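PDB 7NED: urocanate hydratase from Paenibacillus sp. Soil724D2, which probably hydrates thiourocanate in bacterial ergothioneine breakdown, as a member of the urocanase family that uses a bound NAD+ cofactor. Local coordinates for residues 38-41 against 46-49; 117-122 against 256-261; 262-267 against 294-299; 433-438 against 444-449. One frame throughout, in Å; residues are numbered along the deposited sequence.

Contact 1 (38-41 against 46-49); sequences ELIV and AKAA
Ile40 and Lys47 face each other as an antiparallel non-hydrogen-bonded pair, their side chains on the same face of the small sheet. CG1 of Ile40 rests 3.9 Å from CE of Lys47, and the two chains pass at a slant. The backbone bonds flank the pair: Val41 N donates to Ala46 O at 2.7 Å, and Ala48 N to Leu39 O at 2.9 Å. Leu39 O also receives a CA-H...O contact from Lys47 CA.

Beyond this frame the lysine chain runs extended as far as CE and bends at its last torsion (-131°), which brings NZ to Glu38 O at 2.8 Å, in the plane of that carbonyl. The Glu38 carboxylate stays beyond salt-bridge distance, so of Glu38 it is the carbonyl, not the carboxylate, that bonds the ammonium. Away from the lysine, CG2 of Val41 meets CB of Ala48 at 3.8 Å, and both residues pack on Val29 of helix 17-31, while Leu39 lies on Leu30.

Farther out, the backbone of Lys47 bonds to that of Trp119 and Ala48 O accepts from Trp127 NE1. Such pairing belongs to a short beta hairpin, here formed by strands 40-42 and 46-47 in the N-terminal part of the urocanase fold.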
# COMPACT_ATOMS: atom_id res chain seq x y z
N GLU A 38 6.37 -0.65 -27.22
CA GLU A 38 6.88 -1.33 -26.00
C GLU A 38 5.91 -1.22 -24.81
O GLU A 38 6.31 -1.43 -23.66
CB GLU A 38 8.26 -0.78 -25.58
CG GLU A 38 9.39 -1.03 -26.59
CD GLU A 38 9.67 -2.51 -26.78
OE1 GLU A 38 9.87 -2.95 -27.94
OE2 GLU A 38 9.67 -3.26 -25.78
N LEU A 39 4.64 -0.87 -25.09
CA LEU A 39 3.62 -0.59 -24.09
C LEU A 39 3.96 0.63 -23.24
O LEU A 39 3.35 0.85 -22.18
CB LEU A 39 3.36 -1.81 -23.21
CG LEU A 39 2.69 -2.97 -23.96
CD1 LEU A 39 2.67 -4.29 -23.19
CD2 LEU A 39 1.26 -2.58 -24.32
N ILE A 40 4.91 1.46 -23.68
CA ILE A 40 5.40 2.56 -22.83
C ILE A 40 4.57 3.80 -23.12
O ILE A 40 4.49 4.27 -24.26
CB ILE A 40 6.89 2.83 -23.06
CG1 ILE A 40 7.73 1.64 -22.55
CG2 ILE A 40 7.31 4.10 -22.36
CD1 ILE A 40 9.19 1.75 -22.93
N VAL A 41 3.92 4.33 -22.08
CA VAL A 41 3.09 5.52 -22.27
C VAL A 41 3.91 6.81 -22.13
O VAL A 41 3.83 7.71 -22.97
CB VAL A 41 1.89 5.49 -21.28
CG1 VAL A 41 1.00 6.73 -21.47
CG2 VAL A 41 1.09 4.18 -21.47
N ALA A 46 7.15 3.95 -18.12
CA ALA A 46 5.84 3.78 -17.50
C ALA A 46 4.95 3.04 -18.49
O ALA A 46 4.70 3.54 -19.58
CB ALA A 46 5.25 5.13 -17.11
N LYS A 47 4.49 1.85 -18.12
CA LYS A 47 3.86 0.98 -19.09
C LYS A 47 2.37 0.83 -18.80
O LYS A 47 1.92 0.87 -17.65
CB LYS A 47 4.55 -0.38 -19.06
CG LYS A 47 5.98 -0.33 -19.62
CD LYS A 47 6.54 -1.71 -19.85
CE LYS A 47 7.86 -1.71 -20.61
NZ LYS A 47 7.85 -2.70 -21.75
N ALA A 48 1.62 0.58 -19.86
CA ALA A 48 0.18 0.40 -19.74
C ALA A 48 -0.20 -1.00 -19.30
O ALA A 48 -1.34 -1.20 -18.87
CB ALA A 48 -0.49 0.69 -21.09
N ALA A 49 0.67 -1.99 -19.51
CA ALA A 49 0.40 -3.38 -19.12
C ALA A 49 1.74 -4.06 -19.02
O ALA A 49 2.75 -3.53 -19.45
CB ALA A 49 -0.47 -4.12 -20.13

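Contact 2 (117-122 against 256-261); sequences LIWGGL and SAHDLV. With NAD (nicotinamide-adenine-dinucleotide), chain C; URO ((2E)-3-(1H-imidazol-4-yl)acrylic acid), chain B.
Trp119 and His258 meet across a very small interface of 66 Å², each giving half of it. CZ3 of the indole comes 3.6 Å from NE2 of the imidazole, with CH2 beside it. The six-membered ring and the imidazole lie at 47° with centroids 5.2 Å apart, an oblique meeting.

The close packing gathers around these rings. With chi1 at -179°, the indole is carried straight out toward the histidine, and Gly121 N sits over the centre of one indole face. The imidazole has CB of Asp259 over one face and NAD O2D, offset toward the rim, over the other. Its two nitrogens are engaged at different places: NE2 is hydrogen-bonded to Ala43 O, while ND1 makes a weak, bent bond to NAD O3D at 2.7 Å (117°). Tyr485 also meets both rings.

By contrast, the backbones stay far apart, the nearest CA atoms, those of Trp119 and Asp259, being 11.3 Å from each other. Away from the rings the two segments do not touch, and it is the ligands that adjoin them: CG of Leu122 packs 3.4 Å from CAE of urocanate, and CB of Ser256 approaches NAD O1A at 3.6 Å. Next along the chain from His258, Asp259 OD1 accepts from Val261 N, forming an Asx turn that follows a type I turn over Ser256 to Asp259. Two loops converging on cofactor and substrate in this way make up part of the wall of the urocanase active site, where the N-terminal and Rossmann-like parts come together.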
# COMPACT_ATOMS: atom_id res chain seq x y z
N LEU A 117 7.10 -7.74 -12.84
CA LEU A 117 6.43 -6.46 -12.62
C LEU A 117 6.76 -5.48 -13.73
O LEU A 117 7.59 -5.75 -14.61
CB LEU A 117 6.78 -5.86 -11.26
CG LEU A 117 8.28 -5.63 -11.10
CD1 LEU A 117 8.73 -4.37 -11.75
CD2 LEU A 117 8.45 -5.41 -9.58
N ILE A 118 6.10 -4.33 -13.69
CA ILE A 118 6.31 -3.31 -14.69
C ILE A 118 6.24 -2.07 -13.77
O ILE A 118 5.73 -2.15 -12.65
CB ILE A 118 5.10 -3.43 -15.68
CG1 ILE A 118 5.35 -2.76 -16.91
CG2 ILE A 118 3.87 -2.71 -15.12
CD1 ILE A 118 6.49 -3.70 -17.42
N TRP A 119 6.82 -0.95 -14.17
CA TRP A 119 6.48 0.33 -13.50
C TRP A 119 5.26 0.92 -14.18
O TRP A 119 5.23 1.01 -15.41
CB TRP A 119 7.61 1.35 -13.57
CG TRP A 119 7.30 2.67 -12.88
CD1 TRP A 119 6.78 2.84 -11.63
CD2 TRP A 119 7.52 3.99 -13.39
NE1 TRP A 119 6.66 4.18 -11.33
CE2 TRP A 119 7.12 4.90 -12.39
CE3 TRP A 119 8.00 4.49 -14.60
CZ2 TRP A 119 7.16 6.28 -12.57
CZ3 TRP A 119 8.06 5.87 -14.78
CH2 TRP A 119 7.66 6.75 -13.77
N GLY A 120 4.26 1.35 -13.39
CA GLY A 120 3.05 1.87 -14.00
C GLY A 120 3.01 3.37 -14.18
O GLY A 120 1.96 3.90 -14.57
N GLY A 121 4.11 4.07 -13.95
CA GLY A 121 4.04 5.51 -13.85
C GLY A 121 3.04 5.92 -12.79
O GLY A 121 2.80 5.21 -11.80
N LEU A 122 2.47 7.12 -12.97
CA LEU A 122 1.28 7.45 -12.20
C LEU A 122 0.04 7.06 -12.98
O LEU A 122 -0.78 6.26 -12.50
CB LEU A 122 1.26 8.96 -11.85
CG LEU A 122 2.46 9.45 -11.06
CD1 LEU A 122 2.29 10.89 -10.58
CD2 LEU A 122 2.71 8.51 -9.88
N SER A 256 13.94 12.82 -18.21
CA SER A 256 13.67 11.61 -17.49
C SER A 256 14.83 11.26 -16.52
O SER A 256 15.37 10.24 -16.64
CB SER A 256 13.41 10.48 -18.47
OG SER A 256 14.44 10.42 -19.41
N ALA A 257 15.15 12.13 -15.57
CA ALA A 257 16.21 11.95 -14.63
C ALA A 257 15.91 10.89 -13.61
O ALA A 257 16.77 10.48 -12.93
CB ALA A 257 16.59 13.26 -13.96
N HIS A 258 14.69 10.45 -13.52
CA HIS A 258 14.36 9.39 -12.56
C HIS A 258 14.92 8.04 -12.96
O HIS A 258 14.92 7.11 -12.14
CB HIS A 258 12.84 9.27 -12.43
CG HIS A 258 12.17 8.78 -13.68
ND1 HIS A 258 12.00 9.57 -14.80
CD2 HIS A 258 11.62 7.57 -13.98
CE1 HIS A 258 11.39 8.87 -15.74
NE2 HIS A 258 11.14 7.66 -15.27
N ASP A 259 15.34 7.87 -14.21
CA ASP A 259 15.80 6.55 -14.63
C ASP A 259 17.06 6.68 -15.46
O ASP A 259 17.03 7.24 -16.57
CB ASP A 259 14.72 5.78 -15.39
CG ASP A 259 15.05 4.28 -15.45
OD1 ASP A 259 15.83 3.92 -16.35
OD2 ASP A 259 14.63 3.50 -14.54
N LEU A 260 18.16 6.18 -14.90
CA LEU A 260 19.48 6.27 -15.51
C LEU A 260 19.73 5.18 -16.53
O LEU A 260 20.79 5.17 -17.16
CB LEU A 260 20.56 6.21 -14.41
CG LEU A 260 20.39 7.17 -13.22
CD1 LEU A 260 21.59 7.12 -12.26
CD2 LEU A 260 20.11 8.58 -13.72
N VAL A 261 18.79 4.26 -16.72
CA VAL A 261 18.97 3.22 -17.71
C VAL A 261 18.14 3.50 -18.95
O VAL A 261 18.61 3.35 -20.07
CB VAL A 261 18.63 1.83 -17.11
CG1 VAL A 261 18.55 0.80 -18.22
CG2 VAL A 261 19.59 1.46 -15.99
PA NAD C . 9.83 11.06 -21.35
O1A NAD C . 10.93 10.04 -21.07
O2A NAD C . 8.73 10.90 -22.32
O5B NAD C . 10.72 12.33 -22.04
C5B NAD C . 11.91 12.60 -21.42
C4B NAD C . 12.66 13.58 -22.44
O4B NAD C . 13.93 13.94 -22.00
C3B NAD C . 12.82 12.70 -23.72
O3B NAD C . 12.37 13.39 -24.82
C2B NAD C . 14.37 12.49 -23.79
O2B NAD C . 14.87 12.54 -25.08
C1B NAD C . 14.82 13.79 -23.13
N9A NAD C . 16.15 13.74 -22.52
C8A NAD C . 16.76 12.71 -21.83
N7A NAD C . 17.97 13.01 -21.42
C5A NAD C . 18.17 14.31 -21.84
C6A NAD C . 19.26 15.21 -21.73
N6A NAD C . 20.39 14.85 -21.08
N1A NAD C . 19.17 16.46 -22.25
C2A NAD C . 18.02 16.74 -22.91
N3A NAD C . 16.91 16.01 -23.10
C4A NAD C . 17.03 14.78 -22.55
O3 NAD C . 9.53 11.51 -19.88
PN NAD C . 8.23 12.39 -19.57
O1N NAD C . 6.87 11.76 -19.50
O2N NAD C . 8.43 13.74 -20.23
O5D NAD C . 8.44 12.82 -17.91
C5D NAD C . 9.69 13.49 -17.65
C4D NAD C . 9.83 13.67 -16.17
O4D NAD C . 8.66 14.22 -15.60
C3D NAD C . 9.88 12.15 -15.62
O3D NAD C . 10.87 12.01 -14.60
C2D NAD C . 8.46 11.93 -14.99
O2D NAD C . 8.42 11.16 -13.86
C1D NAD C . 8.43 13.41 -14.48
N1N NAD C . 7.22 13.88 -13.79
C2N NAD C . 7.10 13.29 -12.55
C3N NAD C . 6.07 13.63 -11.69
C7N NAD C . 5.99 12.87 -10.36
O7N NAD C . 5.46 13.31 -9.34
N7N NAD C . 6.48 11.57 -10.35
C4N NAD C . 5.18 14.62 -12.14
C5N NAD C . 5.35 15.20 -13.39
C6N NAD C . 6.42 14.83 -14.23
OAA URO B . -0.71 13.73 -16.08
CAI URO B . -0.33 12.49 -16.19
OAB URO B . -0.91 11.70 -16.83
CAC URO B . 0.87 12.03 -15.47
CAD URO B . 1.54 12.86 -14.72
CAJ URO B . 2.66 12.25 -14.11
CAF URO B . 3.73 12.85 -13.52
NAH URO B . 4.69 11.94 -13.21
CAE URO B . 4.20 10.78 -13.60
NAG URO B . 2.98 10.92 -14.15

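Contact 3 (262-267 against 294-299); sequences YGYVPS and AVEVEA. With NAD (nicotinamide-adenine-dinucleotide), chain C.
Tyr264 OH donates to Glu296 OE1 at 2.7 Å, tying the adenine-binding loop of the urocanase Rossmann-like domain to helix 282-305. The carboxylate oxygen lies in the plane of the phenol ring, at its edge. Seen from the glutamate, the hydroxyl arrives on the anti side and 22° out of the carboxylate plane, and the ring and carboxylate planes are turned 41° apart. Glu296 spans the gap because its chain is fully extended, with chi1 and chi2 both anti, and its carboxylate is thereby carried away from the helix to the phenol. The second oxygen, OE2, lies close to Asp253 OD2, a proximity of like charges that may raise the proton affinity of one of them.

The ring so held probably helps to seat the adenine. The adenine amino nitrogen N6A stands over one face of Tyr264, offset toward the rim and 3.2 Å from CZ. Helix residues Ser292 and Ile293 also touch the tyrosine. The neighbouring backbone reads the adenine: Val265 O accepts a weak bond from N6A and is also bonded to Asn233 ND2, while Val265 N donates to NAD N7A at 2.9 Å, almost straight at 172°.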
# COMPACT_ATOMS: atom_id res chain seq x y z
N TYR A 262 16.90 3.94 -18.75
CA TYR A 262 16.01 4.18 -19.86
C TYR A 262 15.70 5.65 -20.09
O TYR A 262 15.03 5.96 -21.07
CB TYR A 262 14.70 3.43 -19.64
CG TYR A 262 14.93 1.92 -19.54
CD1 TYR A 262 15.15 1.31 -18.32
CD2 TYR A 262 15.02 1.15 -20.70
CE1 TYR A 262 15.38 -0.07 -18.24
CE2 TYR A 262 15.24 -0.20 -20.63
CZ TYR A 262 15.43 -0.80 -19.41
OH TYR A 262 15.66 -2.15 -19.39
N GLY A 263 16.15 6.55 -19.21
CA GLY A 263 15.72 7.94 -19.25
C GLY A 263 16.83 8.89 -19.68
O GLY A 263 17.02 9.14 -20.87
N TYR A 264 17.60 9.38 -18.72
CA TYR A 264 18.53 10.48 -18.93
C TYR A 264 19.70 10.10 -19.85
O TYR A 264 20.44 9.14 -19.59
CB TYR A 264 19.08 10.94 -17.58
CG TYR A 264 19.72 12.27 -17.68
CD1 TYR A 264 21.00 12.40 -18.19
CD2 TYR A 264 19.01 13.41 -17.35
CE1 TYR A 264 21.60 13.66 -18.32
CE2 TYR A 264 19.60 14.68 -17.46
CZ TYR A 264 20.88 14.79 -17.95
OH TYR A 264 21.45 16.03 -18.06
N VAL A 265 19.90 10.88 -20.91
CA VAL A 265 20.97 10.63 -21.88
C VAL A 265 22.23 11.33 -21.40
O VAL A 265 22.23 12.57 -21.27
CB VAL A 265 20.60 11.11 -23.28
CG1 VAL A 265 21.74 10.79 -24.20
CG2 VAL A 265 19.28 10.44 -23.72
N PRO A 266 23.31 10.61 -21.15
CA PRO A 266 24.53 11.24 -20.66
C PRO A 266 25.13 12.13 -21.72
O PRO A 266 24.87 11.96 -22.92
CB PRO A 266 25.47 10.06 -20.36
CG PRO A 266 24.60 8.85 -20.33
CD PRO A 266 23.48 9.16 -21.31
N SER A 267 25.96 13.07 -21.28
CA SER A 267 26.73 13.85 -22.23
C SER A 267 27.60 12.92 -23.06
O SER A 267 28.16 11.95 -22.54
CB SER A 267 27.62 14.87 -21.51
OG SER A 267 28.33 15.65 -22.47
N ALA A 294 24.55 15.28 -12.43
CA ALA A 294 25.28 16.08 -11.45
C ALA A 294 25.81 17.38 -12.07
O ALA A 294 25.72 18.46 -11.47
CB ALA A 294 26.42 15.24 -10.87
N VAL A 295 26.38 17.30 -13.28
CA VAL A 295 26.85 18.51 -13.97
C VAL A 295 25.70 19.48 -14.22
O VAL A 295 25.84 20.71 -14.05
CB VAL A 295 27.52 18.12 -15.30
CG1 VAL A 295 27.72 19.35 -16.15
CG2 VAL A 295 28.84 17.42 -15.03
N GLU A 296 24.56 18.96 -14.68
CA GLU A 296 23.43 19.83 -14.95
C GLU A 296 22.96 20.53 -13.68
O GLU A 296 22.70 21.73 -13.70
CB GLU A 296 22.28 19.03 -15.59
CG GLU A 296 21.10 19.94 -15.91
CD GLU A 296 19.91 19.22 -16.54
OE1 GLU A 296 19.98 18.00 -16.88
OE2 GLU A 296 18.90 19.92 -16.69
N VAL A 297 22.85 19.80 -12.57
CA VAL A 297 22.34 20.42 -11.36
C VAL A 297 23.37 21.40 -10.77
O VAL A 297 23.01 22.41 -10.16
CB VAL A 297 21.94 19.35 -10.33
CG1 VAL A 297 21.63 20.00 -8.99
CG2 VAL A 297 20.76 18.55 -10.85
N GLU A 298 24.66 21.11 -10.91
CA GLU A 298 25.66 22.11 -10.53
C GLU A 298 25.43 23.41 -11.27
O GLU A 298 25.48 24.50 -10.70
CB GLU A 298 27.06 21.59 -10.82
CG GLU A 298 27.60 20.68 -9.74
CD GLU A 298 27.83 21.44 -8.44
OE1 GLU A 298 28.72 22.34 -8.40
OE2 GLU A 298 27.18 21.08 -7.44
N ALA A 299 25.19 23.32 -12.58
CA ALA A 299 24.86 24.51 -13.35
C ALA A 299 23.59 25.17 -12.82
O ALA A 299 23.54 26.40 -12.67
CB ALA A 299 24.74 24.13 -14.83
PA NAD C . 9.83 11.06 -21.35
O1A NAD C . 10.93 10.04 -21.07
O2A NAD C . 8.73 10.90 -22.32
O5B NAD C . 10.72 12.33 -22.04
C5B NAD C . 11.91 12.60 -21.42
C4B NAD C . 12.66 13.58 -22.44
O4B NAD C . 13.93 13.94 -22.00
C3B NAD C . 12.82 12.70 -23.72
O3B NAD C . 12.37 13.39 -24.82
C2B NAD C . 14.37 12.49 -23.79
O2B NAD C . 14.87 12.54 -25.08
C1B NAD C . 14.82 13.79 -23.13
N9A NAD C . 16.15 13.74 -22.52
C8A NAD C . 16.76 12.71 -21.83
N7A NAD C . 17.97 13.01 -21.42
C5A NAD C . 18.17 14.31 -21.84
C6A NAD C . 19.26 15.21 -21.73
N6A NAD C . 20.39 14.85 -21.08
N1A NAD C . 19.17 16.46 -22.25
C2A NAD C . 18.02 16.74 -22.91
N3A NAD C . 16.91 16.01 -23.10
C4A NAD C . 17.03 14.78 -22.55
O3 NAD C . 9.53 11.51 -19.88
PN NAD C . 8.23 12.39 -19.57
O1N NAD C . 6.87 11.76 -19.50
O2N NAD C . 8.43 13.74 -20.23
O5D NAD C . 8.44 12.82 -17.91
C5D NAD C . 9.69 13.49 -17.65
C4D NAD C . 9.83 13.67 -16.17
O4D NAD C . 8.66 14.22 -15.60
C3D NAD C . 9.88 12.15 -15.62
O3D NAD C . 10.87 12.01 -14.60
C2D NAD C . 8.46 11.93 -14.99
O2D NAD C . 8.42 11.16 -13.86
C1D NAD C . 8.43 13.41 -14.48
N1N NAD C . 7.22 13.88 -13.79
C2N NAD C . 7.10 13.29 -12.55
C3N NAD C . 6.07 13.63 -11.69
C7N NAD C . 5.99 12.87 -10.36
O7N NAD C . 5.46 13.31 -9.34
N7N NAD C . 6.48 11.57 -10.35
C4N NAD C . 5.18 14.62 -12.14
C5N NAD C . 5.35 15.20 -13.39
C6N NAD C . 6.42 14.83 -14.23

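Contact 4 (433-438 against 444-449); sequences DHLDAA and NIMTER. With URO ((2E)-3-(1H-imidazol-4-yl)acrylic acid), chain B; NAD (nicotinamide-adenine-dinucleotide), chain C.
Met446 reaches across to Leu435 and the backbone after it, meeting them with the last two atoms of its side chain. SD lies 3.7 Å from CD1 of Leu435, and the methyl CE comes 3.4 Å from Asp436 O. The path is set by the torsions: CG lies anti to the backbone N, a turn at chi2 (78°) bends the chain, and the last torsion is extended again toward Asp436. Leu435 has a similar shape. Its CA-CB bond does not aim at Met446, but chi2 of 80° brings the CD1 branch round to the sulfur. The same CD1 meets CG2 of Ile445 at 4.2 Å.

Ile445 in turn looks to the cofactor, with CG2 and CD1 each 3.6 Å from NAD O7N. From helix 335-344, Phe335 packs on Leu435 and Ile445, Phe344 on Leu435 and Met446. The Asp436 carboxylate is engaged elsewhere, OD1 forming a salt bridge with Arg408, while Asp436 O, beside the methyl, takes a bond from Ser439 OG.

Upstream, Asp433 turns its carboxylate to the substrate, OD2 lying 3.0 Å from urocanate CAD. Its OD1 also accepts from His434 N at 2.7 Å, the amide coming from above the carboxylate plane, which helps fix the rotation of the group. Because Ile445 belongs both to the apolar cluster and to the carboxamide pocket, this packing probably helps position the nicotinamide end, while Asp433 brings a carboxylate to the substrate.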
# COMPACT_ATOMS: atom_id res chain seq x y z
N ASP A 433 -4.49 13.15 -12.40
CA ASP A 433 -3.15 12.67 -12.08
C ASP A 433 -3.15 12.16 -10.64
O ASP A 433 -4.06 12.44 -9.86
CB ASP A 433 -2.12 13.80 -12.24
CG ASP A 433 -0.68 13.27 -12.28
OD1 ASP A 433 -0.47 12.03 -12.32
OD2 ASP A 433 0.24 14.10 -12.28
N HIS A 434 -2.09 11.42 -10.28
CA HIS A 434 -1.97 11.03 -8.86
C HIS A 434 -1.37 12.12 -8.02
O HIS A 434 -1.38 12.01 -6.78
CB HIS A 434 -1.13 9.77 -8.70
CG HIS A 434 -1.69 8.57 -9.40
ND1 HIS A 434 -1.25 7.29 -9.13
CD2 HIS A 434 -2.64 8.45 -10.36
CE1 HIS A 434 -1.93 6.43 -9.87
NE2 HIS A 434 -2.77 7.10 -10.63
N LEU A 435 -0.85 13.18 -8.66
CA LEU A 435 -0.31 14.35 -7.96
C LEU A 435 -1.51 15.13 -7.44
O LEU A 435 -1.98 16.09 -8.05
CB LEU A 435 0.56 15.19 -8.90
CG LEU A 435 1.39 16.29 -8.23
CD1 LEU A 435 2.68 15.73 -7.59
CD2 LEU A 435 1.66 17.42 -9.27
N ASP A 436 -2.09 14.67 -6.35
CA ASP A 436 -3.33 15.22 -5.81
C ASP A 436 -3.31 14.99 -4.30
O ASP A 436 -2.68 14.08 -3.83
CB ASP A 436 -4.52 14.54 -6.49
CG ASP A 436 -5.88 15.29 -6.33
OD1 ASP A 436 -5.92 16.47 -6.45
OD2 ASP A 436 -6.89 14.66 -6.16
N ALA A 437 -4.02 15.84 -3.59
CA ALA A 437 -4.03 15.85 -2.17
C ALA A 437 -3.94 14.53 -1.37
O ALA A 437 -2.95 14.35 -0.80
CB ALA A 437 -5.07 16.76 -1.63
N ALA A 438 -4.87 13.63 -1.36
CA ALA A 438 -4.57 12.42 -0.47
C ALA A 438 -3.97 11.25 -1.23
O ALA A 438 -3.91 10.19 -0.76
CB ALA A 438 -5.71 12.05 0.39
N ASN A 444 10.39 13.66 -1.71
CA ASN A 444 11.14 14.65 -2.49
C ASN A 444 10.31 15.19 -3.65
O ASN A 444 10.86 15.84 -4.55
CB ASN A 444 12.47 14.08 -2.99
CG ASN A 444 13.37 13.67 -1.85
OD1 ASN A 444 13.32 14.26 -0.77
ND2 ASN A 444 14.19 12.67 -2.07
N ILE A 445 9.00 14.95 -3.64
CA ILE A 445 8.13 15.62 -4.59
C ILE A 445 6.91 16.07 -3.80
O ILE A 445 6.97 17.06 -3.06
CB ILE A 445 7.77 14.72 -5.80
CG1 ILE A 445 9.02 14.30 -6.55
CG2 ILE A 445 6.83 15.43 -6.79
CD1 ILE A 445 8.76 13.53 -7.84
N MET A 446 5.82 15.31 -3.89
CA MET A 446 4.55 15.79 -3.34
C MET A 446 4.66 16.21 -1.89
O MET A 446 4.12 17.26 -1.50
CB MET A 446 3.47 14.70 -3.46
CG MET A 446 2.13 15.19 -2.94
SD MET A 446 1.35 16.27 -4.19
CE MET A 446 -0.30 16.51 -3.54
N THR A 447 5.29 15.38 -1.04
CA THR A 447 5.24 15.59 0.41
C THR A 447 6.61 15.97 1.00
O THR A 447 6.94 15.63 2.15
CB THR A 447 4.65 14.35 1.08
OG1 THR A 447 5.38 13.17 0.70
CG2 THR A 447 3.19 14.17 0.62
N GLU A 448 7.41 16.73 0.25
CA GLU A 448 8.67 17.22 0.77
C GLU A 448 8.41 18.34 1.77
O GLU A 448 7.69 19.29 1.48
CB GLU A 448 9.53 17.72 -0.39
CG GLU A 448 10.89 18.19 0.09
CD GLU A 448 11.83 18.44 -1.07
OE1 GLU A 448 11.81 17.65 -2.06
OE2 GLU A 448 12.57 19.44 -1.02
N ARG A 449 8.99 18.20 2.97
CA ARG A 449 8.93 19.24 4.00
C ARG A 449 7.49 19.59 4.36
O ARG A 449 7.05 20.75 4.32
CB ARG A 449 9.74 20.47 3.56
CG ARG A 449 11.24 20.13 3.49
CD ARG A 449 12.16 21.28 3.15
NE ARG A 449 11.63 22.50 3.70
CZ ARG A 449 11.50 23.62 3.01
NH1 ARG A 449 11.87 23.66 1.74
NH2 ARG A 449 11.00 24.69 3.60
OAA URO B . -0.71 13.73 -16.08
CAI URO B . -0.33 12.49 -16.19
OAB URO B . -0.91 11.70 -16.83
CAC URO B . 0.87 12.03 -15.47
CAD URO B . 1.54 12.86 -14.72
CAJ URO B . 2.66 12.25 -14.11
CAF URO B . 3.73 12.85 -13.52
NAH URO B . 4.69 11.94 -13.21
CAE URO B . 4.20 10.78 -13.60
NAG URO B . 2.98 10.92 -14.15
PA NAD C . 9.83 11.06 -21.35
O1A NAD C . 10.93 10.04 -21.07
O2A NAD C . 8.73 10.90 -22.32
O5B NAD C . 10.72 12.33 -22.04
C5B NAD C . 11.91 12.60 -21.42
C4B NAD C . 12.66 13.58 -22.44
O4B NAD C . 13.93 13.94 -22.00
C3B NAD C . 12.82 12.70 -23.72
O3B NAD C . 12.37 13.39 -24.82
C2B NAD C . 14.37 12.49 -23.79
O2B NAD C . 14.87 12.54 -25.08
C1B NAD C . 14.82 13.79 -23.13
N9A NAD C . 16.15 13.74 -22.52
C8A NAD C . 16.76 12.71 -21.83
N7A NAD C . 17.97 13.01 -21.42
C5A NAD C . 18.17 14.31 -21.84
C6A NAD C . 19.26 15.21 -21.73
N6A NAD C . 20.39 14.85 -21.08
N1A NAD C . 19.17 16.46 -22.25
C2A NAD C . 18.02 16.74 -22.91
N3A NAD C . 16.91 16.01 -23.10
C4A NAD C . 17.03 14.78 -22.55
O3 NAD C . 9.53 11.51 -19.88
PN NAD C . 8.23 12.39 -19.57
O1N NAD C . 6.87 11.76 -19.50
O2N NAD C . 8.43 13.74 -20.23
O5D NAD C . 8.44 12.82 -17.91
C5D NAD C . 9.69 13.49 -17.65
C4D NAD C . 9.83 13.67 -16.17
O4D NAD C . 8.66 14.22 -15.60
C3D NAD C . 9.88 12.15 -15.62
O3D NAD C . 10.87 12.01 -14.60
C2D NAD C . 8.46 11.93 -14.99
O2D NAD C . 8.42 11.16 -13.86
C1D NAD C . 8.43 13.41 -14.48
N1N NAD C . 7.22 13.88 -13.79
C2N NAD C . 7.10 13.29 -12.55
C3N NAD C . 6.07 13.63 -11.69
C7N NAD C . 5.99 12.87 -10.36
O7N NAD C . 5.46 13.31 -9.34
N7N NAD C . 6.48 11.57 -10.35
C4N NAD C . 5.18 14.62 -12.14
C5N NAD C . 5.35 15.20 -13.39
C6N NAD C . 6.42 14.83 -14.23

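In the fold
All four contacts are buried, though they lie at different depths: contact 4 is nearest the centre of the chain, about 11 Å from it, and contact 3 the farthest, about 22 Å, measured between centres. Contact 1 is the one with a bonded backbone register; contacts 2 and 3 meet through side chains alone, by rings and by one hydroxyl-carboxylate bond, while in contact 4 a methionine also lies against backbone. Contacts 1 and 2 touch, CB of Ala46 packing on CA of Gly121. Contacts 2 and 3 follow one another in the same loop, where Asp259 O and Tyr264 N probably bond. Contacts 2, 3 and 4 all reach NAD, and contacts 2 and 4 also flank urocanate.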